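Local coordinates for protein BauA (Acinetobacter baumannii, PDB 6HCP) that serves as the TonB-dependent outer-membrane receptor for ferric preacinetobactin and probably transports this siderophore complex for iron uptake, at residues 508-513 against 533-538; 463-468 against 486-491; 557-562 against 587-592; 107-112 against 155-160. One frame throughout, in Å; residues are numbered along the deposited sequence.

Interaction 1: residues 508-513 against 533-538; sequences QKTKQQ and ITKPSS. With C8E ((hydroxyethyloxy)tri(ethyloxy)octane), chain B; EDO (1,2-ethanediol), chain S; EDO (1,2-ethanediol), chain E.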
# COMPACT_ATOMS: atom_id res chain seq x y z
N GLN A 508 -17.04 -10.24 -46.03
CA GLN A 508 -17.29 -8.82 -45.90
C GLN A 508 -15.97 -8.06 -45.75
O GLN A 508 -15.10 -8.46 -44.96
CB GLN A 508 -18.20 -8.60 -44.69
CG GLN A 508 -19.56 -9.28 -44.84
CD GLN A 508 -20.38 -8.53 -45.86
OE1 GLN A 508 -20.85 -7.43 -45.61
NE2 GLN A 508 -20.62 -9.18 -47.00
N LYS A 509 -15.84 -6.96 -46.50
CA LYS A 509 -14.57 -6.24 -46.59
C LYS A 509 -14.53 -5.06 -45.61
O LYS A 509 -15.15 -4.01 -45.83
CB LYS A 509 -14.33 -5.74 -48.01
CG LYS A 509 -14.12 -6.83 -49.04
CD LYS A 509 -14.11 -6.33 -50.47
CE LYS A 509 -13.72 -7.44 -51.42
NZ LYS A 509 -13.64 -6.96 -52.83
N THR A 510 -13.65 -5.21 -44.61
CA THR A 510 -13.14 -4.09 -43.85
C THR A 510 -12.07 -3.41 -44.71
O THR A 510 -11.30 -4.10 -45.36
CB THR A 510 -12.58 -4.60 -42.51
OG1 THR A 510 -13.65 -5.09 -41.70
CG2 THR A 510 -11.80 -3.53 -41.77
N LYS A 511 -12.03 -2.08 -44.69
CA LYS A 511 -11.12 -1.34 -45.59
C LYS A 511 -10.35 -0.31 -44.78
O LYS A 511 -10.93 0.52 -44.09
CB LYS A 511 -11.89 -0.63 -46.70
CG LYS A 511 -12.71 -1.57 -47.58
CD LYS A 511 -13.53 -0.87 -48.66
CE LYS A 511 -14.11 -1.89 -49.62
NZ LYS A 511 -15.11 -1.28 -50.53
N GLN A 512 -9.03 -0.33 -44.97
CA GLN A 512 -8.12 0.61 -44.33
C GLN A 512 -7.39 1.45 -45.38
O GLN A 512 -6.86 0.94 -46.36
CB GLN A 512 -7.07 -0.15 -43.52
CG GLN A 512 -5.98 0.75 -42.96
CD GLN A 512 -5.04 -0.02 -42.08
OE1 GLN A 512 -5.34 -0.29 -40.91
NE2 GLN A 512 -3.94 -0.48 -42.66
N GLN A 513 -7.29 2.74 -45.09
CA GLN A 513 -6.24 3.59 -45.65
C GLN A 513 -5.40 4.12 -44.50
O GLN A 513 -5.95 4.53 -43.47
CB GLN A 513 -6.87 4.78 -46.38
CG GLN A 513 -7.57 4.40 -47.67
CD GLN A 513 -8.12 5.63 -48.35
OE1 GLN A 513 -7.39 6.55 -48.70
NE2 GLN A 513 -9.44 5.72 -48.37
N ILE A 533 -10.45 3.21 -41.00
CA ILE A 533 -10.82 1.83 -41.25
C ILE A 533 -12.35 1.76 -41.17
O ILE A 533 -12.89 2.00 -40.08
CB ILE A 533 -10.20 0.87 -40.22
CG1 ILE A 533 -8.67 0.92 -40.21
CG2 ILE A 533 -10.71 -0.55 -40.45
CD1 ILE A 533 -8.05 0.34 -38.95
N THR A 534 -12.98 1.24 -42.23
CA THR A 534 -14.41 0.99 -42.22
C THR A 534 -14.67 -0.50 -42.12
O THR A 534 -14.10 -1.28 -42.87
CB THR A 534 -15.11 1.60 -43.45
OG1 THR A 534 -14.51 1.05 -44.63
CG2 THR A 534 -15.00 3.11 -43.47
N LYS A 535 -15.63 -0.87 -41.27
CA LYS A 535 -15.99 -2.27 -41.08
C LYS A 535 -17.50 -2.41 -41.27
O LYS A 535 -18.29 -1.78 -40.56
CB LYS A 535 -15.59 -2.78 -39.69
CG LYS A 535 -15.93 -4.24 -39.44
CD LYS A 535 -15.47 -4.77 -38.05
CE LYS A 535 -15.29 -6.26 -37.98
NZ LYS A 535 -16.57 -7.01 -38.13
N PRO A 536 -17.94 -3.29 -42.18
CA PRO A 536 -19.37 -3.46 -42.41
C PRO A 536 -20.02 -4.37 -41.35
O PRO A 536 -19.35 -5.20 -40.74
CB PRO A 536 -19.46 -4.10 -43.80
CG PRO A 536 -18.12 -4.76 -44.02
CD PRO A 536 -17.11 -4.01 -43.16
N SER A 537 -21.35 -4.22 -41.20
CA SER A 537 -22.14 -5.14 -40.42
C SER A 537 -23.48 -5.34 -41.14
O SER A 537 -23.88 -4.57 -42.00
CB SER A 537 -22.36 -4.63 -38.99
OG SER A 537 -23.12 -3.42 -39.00
N SER A 538 -24.14 -6.44 -40.77
CA SER A 538 -25.36 -6.88 -41.44
C SER A 538 -26.51 -6.89 -40.42
O SER A 538 -26.28 -7.15 -39.27
CB SER A 538 -25.15 -8.24 -42.04
OG SER A 538 -24.19 -8.19 -43.10
C1 C8E B . -8.68 12.06 -36.04
C2 C8E B . -8.20 11.00 -37.01
C3 C8E B . -7.63 11.59 -38.31
C4 C8E B . -7.60 10.58 -39.45
C5 C8E B . -8.31 11.14 -40.67
C6 C8E B . -8.25 10.16 -41.84
C7 C8E B . -6.86 9.55 -42.01
C8 C8E B . -6.72 8.87 -43.37
O9 C8E B . -5.35 8.60 -43.62
C10 C8E B . -5.16 7.84 -44.82
C11 C8E B . -4.71 8.73 -45.99
O12 C8E B . -4.41 7.95 -47.16
C13 C8E B . -3.53 8.58 -48.09
C14 C8E B . -2.89 7.52 -48.98
O15 C8E B . -3.55 6.26 -48.84
C16 C8E B . -4.18 5.81 -50.05
C17 C8E B . -3.71 4.42 -50.46
O18 C8E B . -2.32 4.42 -50.82
C19 C8E B . -2.11 4.54 -52.23
C20 C8E B . -0.67 4.19 -52.57
O21 C8E B . -0.19 3.42 -51.46
C1 EDO S . -10.73 2.81 -46.63
O1 EDO S . -11.10 3.28 -47.93
C2 EDO S . -11.04 3.91 -45.66
O2 EDO S . -12.43 4.21 -45.80
C1 EDO E . -21.81 -1.35 -36.66
O1 EDO E . -21.50 -1.76 -37.99
C2 EDO E . -22.79 -0.19 -36.81
O2 EDO E . -24.04 -0.73 -37.23
O HOH W 1 -21.76 -6.98 -43.10
O HOH W 2 -15.77 -1.26 -45.51
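A beta hairpin of the barrel wall sets Lys511 opposite Thr534 as an antiparallel hydrogen-bonded pair. Lys511 N donates to Thr534 O at 2.9 Å, in the carbonyl plane. Thr534 N returns a bond of the same length to Lys511 O. Next to them, Gln512 and Ile533 form a non-hydrogen-bonded pair. Their side chains lie side by side and point the same way, and Gln512 OE1 rests 3.4 Å from Ile533 CD1. The amide is held elsewhere: NE2 bonds Asn483, and OE1 takes a weak bond from Arg107 of the plug. In Thr510, OG1 lies beside the backbone N (chi1 -67°) and CG2 lies anti to it. This turns the methyl onto the isoleucine branch, and Thr510 CG2 to Ile533 CG2 is only 3.4 Å, tighter than usual van der Waals contact. The strands involved, 508-520 and 524-541, are neighbours in the barrel of a TonB-dependent receptor. The face with Thr510, Gln512 and Ile533 looks inward, where Thr510 touches Val157 of the plug. The ladder changes at Pro536, which has no N-H to offer. Its CD sits 3.3 Å from Lys509 O instead. Water 2 serves that carbonyl, donating to Lys509 O at 2.8 Å and also bonding Thr534 OG1. Pro536 CG packs 3.9 Å from Gln508 CB. Gln508 is bent at chi2 (-72°), and its NE2 bonds Pro506 O. Its OE1 accepts from water 1 at 2.7 Å, and the same water bonds Ser538 OG.

Interaction 2: residues 463-468 against 486-491; sequences ATTPGV and EGLTKG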
# COMPACT_ATOMS: atom_id res chain seq x y z
N ALA A 463 -14.45 -14.07 -52.03
CA ALA A 463 -14.18 -12.69 -52.33
C ALA A 463 -12.73 -12.54 -52.79
O ALA A 463 -11.87 -13.35 -52.43
CB ALA A 463 -14.46 -11.83 -51.13
N THR A 464 -12.47 -11.42 -53.46
CA THR A 464 -11.14 -11.08 -53.93
C THR A 464 -10.75 -9.74 -53.31
O THR A 464 -11.53 -8.79 -53.36
CB THR A 464 -11.08 -10.98 -55.46
OG1 THR A 464 -11.59 -12.20 -56.00
CG2 THR A 464 -9.67 -10.78 -55.97
N THR A 465 -9.56 -9.72 -52.67
CA THR A 465 -9.12 -8.61 -51.87
C THR A 465 -7.78 -8.10 -52.41
O THR A 465 -6.80 -8.83 -52.44
CB THR A 465 -9.07 -8.99 -50.38
OG1 THR A 465 -8.81 -7.79 -49.67
CG2 THR A 465 -8.06 -10.06 -50.04
N PRO A 466 -7.67 -6.81 -52.74
CA PRO A 466 -6.39 -6.24 -53.15
C PRO A 466 -5.66 -5.58 -51.97
O PRO A 466 -6.28 -5.27 -50.95
CB PRO A 466 -6.82 -5.18 -54.16
CG PRO A 466 -8.14 -4.66 -53.59
CD PRO A 466 -8.78 -5.86 -52.91
N GLY A 467 -4.38 -5.27 -52.17
CA GLY A 467 -3.63 -4.41 -51.27
C GLY A 467 -2.56 -3.67 -52.04
O GLY A 467 -2.05 -4.17 -53.07
N VAL A 468 -2.28 -2.44 -51.61
CA VAL A 468 -1.20 -1.67 -52.17
C VAL A 468 -0.54 -0.86 -51.05
O VAL A 468 -1.20 -0.38 -50.13
CB VAL A 468 -1.69 -0.76 -53.31
CG1 VAL A 468 -2.81 0.14 -52.87
CG2 VAL A 468 -0.56 0.07 -53.90
N GLU A 486 -7.35 -4.53 -46.90
CA GLU A 486 -8.66 -4.93 -46.42
C GLU A 486 -8.51 -6.02 -45.36
O GLU A 486 -7.48 -6.63 -45.24
CB GLU A 486 -9.51 -5.40 -47.60
CG GLU A 486 -9.66 -4.35 -48.69
CD GLU A 486 -10.52 -4.76 -49.88
OE1 GLU A 486 -10.76 -5.97 -50.07
OE2 GLU A 486 -10.99 -3.83 -50.59
N GLY A 487 -9.59 -6.23 -44.62
CA GLY A 487 -9.79 -7.40 -43.81
C GLY A 487 -11.10 -8.08 -44.17
O GLY A 487 -12.03 -7.43 -44.68
N LEU A 488 -11.13 -9.40 -44.00
CA LEU A 488 -12.29 -10.17 -44.39
C LEU A 488 -12.93 -10.83 -43.16
O LEU A 488 -12.24 -11.32 -42.27
CB LEU A 488 -11.88 -11.23 -45.42
CG LEU A 488 -11.42 -10.69 -46.78
CD1 LEU A 488 -11.04 -11.84 -47.70
CD2 LEU A 488 -12.48 -9.82 -47.42
N THR A 489 -14.26 -10.91 -43.20
CA THR A 489 -15.04 -11.59 -42.19
C THR A 489 -16.12 -12.40 -42.93
O THR A 489 -16.77 -11.86 -43.83
CB THR A 489 -15.69 -10.60 -41.22
OG1 THR A 489 -14.72 -9.66 -40.72
CG2 THR A 489 -16.39 -11.30 -40.08
N LYS A 490 -16.29 -13.65 -42.52
CA LYS A 490 -17.30 -14.55 -43.09
C LYS A 490 -18.64 -13.82 -43.12
O LYS A 490 -19.04 -13.16 -42.14
CB LYS A 490 -17.40 -15.81 -42.21
CG LYS A 490 -18.46 -16.81 -42.61
CD LYS A 490 -18.35 -18.10 -41.84
CE LYS A 490 -18.44 -17.91 -40.34
NZ LYS A 490 -19.84 -17.67 -39.93
N GLY A 491 -19.37 -13.96 -44.23
CA GLY A 491 -20.67 -13.33 -44.34
C GLY A 491 -21.70 -13.96 -43.41
O GLY A 491 -21.66 -15.14 -43.13
O HOH W 3 -6.39 -6.80 -48.66
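Thr465 and Glu486 form the tight part of this contact. Thr465 OG1 donates to Glu486 OE1 at 2.7 Å. The hydroxyl meets the anti side of that oxygen, 32° out of the carboxylate plane. OG1 is anti to the threonine backbone N (chi1 -172°), which carries it across to the other strand. The two side chains slide past each other in opposite directions, and Glu486 CB comes to 3.2 Å from Thr465 OG1. Pro466 CD packs 3.5 Å from Glu486 OE1. The other oxygen, OE2, bonds Tyr484 OH. Lys509 and Lys511 of the next strand also touch the glutamate side chain and would probably favour its charged form. Strands 461-473 and 478-489 make an antiparallel hairpin of the TonB-dependent receptor barrel, but here their axes are 7.6 Å apart and no direct backbone bond joins the two segments. Water 3 bridges the gap. It donates to Thr465 OG1 and to Pro466 O, both at 2.8 Å, and accepts from Glu486 N at 3.0 Å. The contact is looser toward Ala463. There Leu488 CD1 only brushes Thr465 CG2 at 4.2 Å, and the leucine packs on Ala146 and Met151 of the plug side. Thr464 points away and bonds His444.

Interaction 3: residues 557-562 against 587-592; sequences EQRNRG and ELTKTK. With C8E ((hydroxyethyloxy)tri(ethyloxy)octane), chain B; EDO (1,2-ethanediol), chain E.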
# COMPACT_ATOMS: atom_id res chain seq x y z
N GLU A 557 -22.27 0.04 -40.82
CA GLU A 557 -20.89 0.42 -40.88
C GLU A 557 -20.44 1.02 -39.55
O GLU A 557 -21.12 1.87 -38.97
CB GLU A 557 -20.68 1.43 -42.00
CG GLU A 557 -19.22 1.80 -42.20
CD GLU A 557 -19.01 2.80 -43.32
OE1 GLU A 557 -19.14 4.03 -43.08
OE2 GLU A 557 -18.67 2.33 -44.42
N GLN A 558 -19.19 0.69 -39.20
CA GLN A 558 -18.42 1.40 -38.20
C GLN A 558 -17.17 1.95 -38.91
O GLN A 558 -16.57 1.28 -39.75
CB GLN A 558 -18.03 0.45 -37.07
CG GLN A 558 -17.17 1.11 -35.99
CD GLN A 558 -16.96 0.26 -34.76
OE1 GLN A 558 -17.76 -0.61 -34.45
NE2 GLN A 558 -15.83 0.45 -34.09
N ARG A 559 -16.82 3.19 -38.58
CA ARG A 559 -15.66 3.85 -39.13
C ARG A 559 -14.76 4.33 -38.00
O ARG A 559 -15.17 5.17 -37.21
CB ARG A 559 -16.08 5.08 -39.96
CG ARG A 559 -14.91 5.76 -40.66
CD ARG A 559 -15.36 7.00 -41.43
NE ARG A 559 -15.90 8.03 -40.56
CZ ARG A 559 -16.88 8.87 -40.90
NH1 ARG A 559 -17.37 9.73 -40.02
NH2 ARG A 559 -17.35 8.88 -42.13
N ASN A 560 -13.55 3.77 -37.95
CA ASN A 560 -12.55 4.15 -36.96
C ASN A 560 -11.47 5.00 -37.65
O ASN A 560 -10.77 4.53 -38.54
CB ASN A 560 -11.90 2.92 -36.31
CG ASN A 560 -12.78 2.19 -35.33
OD1 ASN A 560 -14.00 2.36 -35.33
ND2 ASN A 560 -12.18 1.27 -34.58
N ARG A 561 -11.37 6.25 -37.21
CA ARG A 561 -10.32 7.13 -37.61
C ARG A 561 -9.39 7.33 -36.42
O ARG A 561 -9.85 7.56 -35.31
CB ARG A 561 -10.88 8.49 -38.05
CG ARG A 561 -11.65 8.47 -39.36
CD ARG A 561 -12.40 9.78 -39.60
NE ARG A 561 -12.92 9.81 -40.96
CZ ARG A 561 -13.85 10.65 -41.42
NH1 ARG A 561 -14.38 11.58 -40.64
NH2 ARG A 561 -14.22 10.57 -42.69
N GLY A 562 -8.09 7.30 -36.68
CA GLY A 562 -7.16 7.39 -35.59
C GLY A 562 -5.86 8.05 -35.97
O GLY A 562 -5.45 8.05 -37.14
N GLU A 587 -16.73 5.56 -34.89
CA GLU A 587 -18.08 6.08 -35.10
C GLU A 587 -18.96 5.01 -35.75
O GLU A 587 -18.58 4.37 -36.72
CB GLU A 587 -18.06 7.35 -35.96
CG GLU A 587 -19.47 7.87 -36.23
CD GLU A 587 -19.55 9.21 -36.97
OE1 GLU A 587 -18.58 9.93 -36.93
OE2 GLU A 587 -20.58 9.50 -37.58
N LEU A 588 -20.19 4.87 -35.24
CA LEU A 588 -21.20 4.02 -35.83
C LEU A 588 -21.90 4.85 -36.92
O LEU A 588 -22.71 5.69 -36.61
CB LEU A 588 -22.19 3.56 -34.77
CG LEU A 588 -21.58 2.84 -33.56
CD1 LEU A 588 -22.69 2.40 -32.62
CD2 LEU A 588 -20.77 1.64 -34.03
N THR A 589 -21.41 4.74 -38.16
CA THR A 589 -21.85 5.65 -39.23
C THR A 589 -23.19 5.19 -39.81
O THR A 589 -24.01 6.04 -40.18
CB THR A 589 -20.80 5.78 -40.34
OG1 THR A 589 -20.48 4.46 -40.77
CG2 THR A 589 -19.59 6.54 -39.86
N LYS A 590 -23.44 3.88 -39.85
CA LYS A 590 -24.71 3.36 -40.37
C LYS A 590 -25.18 2.21 -39.49
O LYS A 590 -24.48 1.22 -39.34
CB LYS A 590 -24.55 2.93 -41.83
CG LYS A 590 -24.01 4.01 -42.75
CD LYS A 590 -23.51 3.50 -44.09
CE LYS A 590 -22.59 4.48 -44.79
NZ LYS A 590 -21.99 3.87 -46.00
N THR A 591 -26.39 2.36 -38.94
CA THR A 591 -26.96 1.44 -37.98
C THR A 591 -28.42 1.16 -38.36
O THR A 591 -29.03 1.92 -39.08
CB THR A 591 -26.87 2.02 -36.55
OG1 THR A 591 -27.76 3.14 -36.45
CG2 THR A 591 -25.47 2.44 -36.18
N LYS A 592 -28.94 0.05 -37.86
CA LYS A 592 -30.33 -0.38 -38.08
C LYS A 592 -31.32 0.75 -37.76
O LYS A 592 -31.29 1.34 -36.67
CB LYS A 592 -30.62 -1.61 -37.22
CG LYS A 592 -32.00 -2.22 -37.45
CD LYS A 592 -32.29 -3.40 -36.57
CE LYS A 592 -33.71 -3.90 -36.75
NZ LYS A 592 -33.84 -5.34 -36.39
C1 C8E B . -8.68 12.06 -36.04
C2 C8E B . -8.20 11.00 -37.01
C3 C8E B . -7.63 11.59 -38.31
C4 C8E B . -7.60 10.58 -39.45
C5 C8E B . -8.31 11.14 -40.67
C6 C8E B . -8.25 10.16 -41.84
C7 C8E B . -6.86 9.55 -42.01
C8 C8E B . -6.72 8.87 -43.37
O9 C8E B . -5.35 8.60 -43.62
C10 C8E B . -5.16 7.84 -44.82
C11 C8E B . -4.71 8.73 -45.99
O12 C8E B . -4.41 7.95 -47.16
C13 C8E B . -3.53 8.58 -48.09
C14 C8E B . -2.89 7.52 -48.98
O15 C8E B . -3.55 6.26 -48.84
C16 C8E B . -4.18 5.81 -50.05
C17 C8E B . -3.71 4.42 -50.46
O18 C8E B . -2.32 4.42 -50.82
C19 C8E B . -2.11 4.54 -52.23
C20 C8E B . -0.67 4.19 -52.57
O21 C8E B . -0.19 3.42 -51.46
C1 EDO E . -21.81 -1.35 -36.66
O1 EDO E . -21.50 -1.76 -37.99
C2 EDO E . -22.79 -0.19 -36.81
O2 EDO E . -24.04 -0.73 -37.23
O HOH W 4 -19.74 11.22 -39.83
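The Arg559 guanidinium lies between two groups. Thr589 CG2 sits over the centre of one face, 3.7 Å above the plane. On the opposite face is the guanidinium of Arg561, offset toward the rim. Water 4 lies at the edge, in plane, and accepts from Arg559 NH1 at 2.8 Å. The same water donates to Glu587 OE2, so it links the arginine to the carboxylate. The direct salt bridge is weaker as a hydrogen bond: Arg559 NH1 is 3.3 Å from Glu587 OE1, and the two planes are 80° apart. The arginine chain bends at chi3 (63°), which turns its head beside Glu587. In the backbone, Arg559 pairs with Glu587 and Gln558 with Leu588. Then the register shifts by one. Thr589 and Lys590 both face Glu557, a classic beta bulge in the hairpin of strands 549-569 and 575-590. Glu557 O accepts from Lys590 N at 3.2 Å and weakly from Thr589 N at 3.0 Å. Glu557 N donates to Lys590 O. The bulge also turns Thr589 toward the partner strand, and its OG1 donates to Glu557 OE1 at 2.7 Å, on the anti lone pair. Lys590 NZ makes a long salt bridge, 4.0 Å from Glu557 OE2. Arg561 has its own salt bridge to Glu532. The acids Glu587 and Glu532 probably offset the charge of the two close arginines, while the nearby lysine would probably favour an ionised Glu557.

Interaction 4: residues 107-112 against 155-160; sequences RGYASS and GSVGGT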
# COMPACT_ATOMS: atom_id res chain seq x y z
N ARG A 107 -6.47 -0.83 -32.86
CA ARG A 107 -7.03 0.26 -33.65
C ARG A 107 -8.56 0.30 -33.49
O ARG A 107 -9.29 0.67 -34.42
CB ARG A 107 -6.63 0.11 -35.12
CG ARG A 107 -5.18 0.48 -35.36
CD ARG A 107 -4.81 0.69 -36.82
NE ARG A 107 -3.47 1.21 -36.92
CZ ARG A 107 -2.79 1.37 -38.06
NH1 ARG A 107 -3.25 0.84 -39.19
NH2 ARG A 107 -1.61 1.94 -38.01
N GLY A 108 -9.02 -0.03 -32.28
CA GLY A 108 -10.40 0.14 -31.89
C GLY A 108 -11.34 -0.94 -32.40
O GLY A 108 -12.56 -0.80 -32.25
N TYR A 109 -10.79 -2.02 -32.96
CA TYR A 109 -11.57 -3.17 -33.37
C TYR A 109 -11.09 -4.42 -32.64
O TYR A 109 -9.90 -4.60 -32.41
CB TYR A 109 -11.42 -3.43 -34.87
CG TYR A 109 -12.17 -2.44 -35.74
CD1 TYR A 109 -13.54 -2.37 -35.73
CD2 TYR A 109 -11.47 -1.56 -36.54
CE1 TYR A 109 -14.22 -1.48 -36.54
CE2 TYR A 109 -12.13 -0.62 -37.32
CZ TYR A 109 -13.51 -0.62 -37.35
OH TYR A 109 -14.17 0.24 -38.18
N ALA A 110 -12.02 -5.33 -32.37
CA ALA A 110 -11.69 -6.60 -31.72
C ALA A 110 -10.60 -7.31 -32.52
O ALA A 110 -10.59 -7.29 -33.75
CB ALA A 110 -12.93 -7.46 -31.58
N SER A 111 -9.65 -7.89 -31.80
CA SER A 111 -8.67 -8.79 -32.34
C SER A 111 -8.74 -10.11 -31.57
O SER A 111 -8.35 -10.17 -30.40
CB SER A 111 -7.28 -8.21 -32.31
OG SER A 111 -6.33 -9.13 -32.85
N SER A 112 -9.32 -11.13 -32.20
CA SER A 112 -9.68 -12.37 -31.50
C SER A 112 -8.42 -13.16 -31.14
O SER A 112 -7.49 -13.31 -31.98
CB SER A 112 -10.62 -13.21 -32.35
OG SER A 112 -10.85 -14.49 -31.76
N GLY A 155 -12.33 -14.19 -38.14
CA GLY A 155 -12.59 -13.04 -39.03
C GLY A 155 -12.43 -11.68 -38.36
O GLY A 155 -13.02 -10.71 -38.81
N SER A 156 -11.59 -11.57 -37.32
CA SER A 156 -11.36 -10.28 -36.69
C SER A 156 -10.40 -9.45 -37.55
O SER A 156 -9.61 -10.03 -38.31
CB SER A 156 -10.89 -10.42 -35.23
OG SER A 156 -9.59 -10.97 -35.16
N VAL A 157 -10.46 -8.12 -37.44
CA VAL A 157 -9.79 -7.23 -38.39
C VAL A 157 -8.91 -6.16 -37.71
O VAL A 157 -8.30 -5.34 -38.40
CB VAL A 157 -10.82 -6.55 -39.31
CG1 VAL A 157 -11.65 -7.59 -40.07
CG2 VAL A 157 -11.74 -5.58 -38.56
N GLY A 158 -8.79 -6.16 -36.38
CA GLY A 158 -8.09 -5.06 -35.72
C GLY A 158 -6.58 -5.09 -35.97
O GLY A 158 -5.91 -4.05 -35.99
N GLY A 159 -6.01 -6.29 -36.01
CA GLY A 159 -4.57 -6.46 -36.26
C GLY A 159 -4.18 -7.92 -36.18
O GLY A 159 -4.96 -8.75 -35.78
N THR A 160 -2.91 -8.21 -36.45
CA THR A 160 -2.43 -9.57 -36.37
C THR A 160 -1.31 -9.66 -35.33
O THR A 160 -0.34 -8.89 -35.38
CB THR A 160 -1.99 -10.10 -37.74
OG1 THR A 160 -3.11 -10.02 -38.64
CG2 THR A 160 -1.49 -11.53 -37.66
O HOH W 5 -12.55 -7.22 -35.53
O HOH W 6 -7.56 -9.12 -35.66
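Ser156 has OG between its backbone N and carbonyl carbon (chi1 68°), and this aims the hydroxyl at the facing segment. OG accepts from Ser112 N at 3.0 Å in a nearly straight bond, 170° at the hydrogen. The same hydroxyl oxygen bonds Asp115 and accepts a hydrogen bond from water 6. Tyr109 has CG anti to its carbonyl carbon (chi1 -74°), which lays the start of its side chain along the other segment. Its CB is 3.8 Å from Gly158 CA, and its CG is 4.2 Å from Val157 CG2, which approaches the ring obliquely. Ala110 O is the shared acceptor between these two sites. Gly158 N reaches it weakly at 3.4 Å. Water 5 donates to it at 2.6 Å and accepts from Val157 N. Both segments belong to the plug domain that fills the barrel of TonB-dependent receptors. Segment 107-112 runs through the short strand 109-110, and segment 155-160 leads into strand 159-165. With no side chain at Gly158, the backbone of Tyr109 and Ala110 can come close. Water 6 also donates to Gly159 O at 2.6 Å and bonds Ser111 OG at 3.1 Å. Two side chains of segment 107-112 extend past this contact to the barrel wall. Tyr109 OH bonds Ile533 O, while Arg107 forms salt bridges with Glu564 and Glu514.

In the fold
From the N terminus, interaction 4 comes first and closes a loop of 42 residues within the plug. Interactions 2, 1 and 3 follow in that order, each closing a hairpin of the barrel, with 17, 19 and 24 residues between their segments. The four are in series: none nests or crosses. Backbone bonds between strands 478-489 and 508-520 join interaction 2 to interaction 1. Those between strands 524-541 and 549-569 join interaction 1 to interaction 3. Interactions 2 and 3 do not touch. Interaction 4 reaches all three, through Gly155 with Thr489, Val157 with Thr510, and Arg107 with Asn560, and so ties plug to wall.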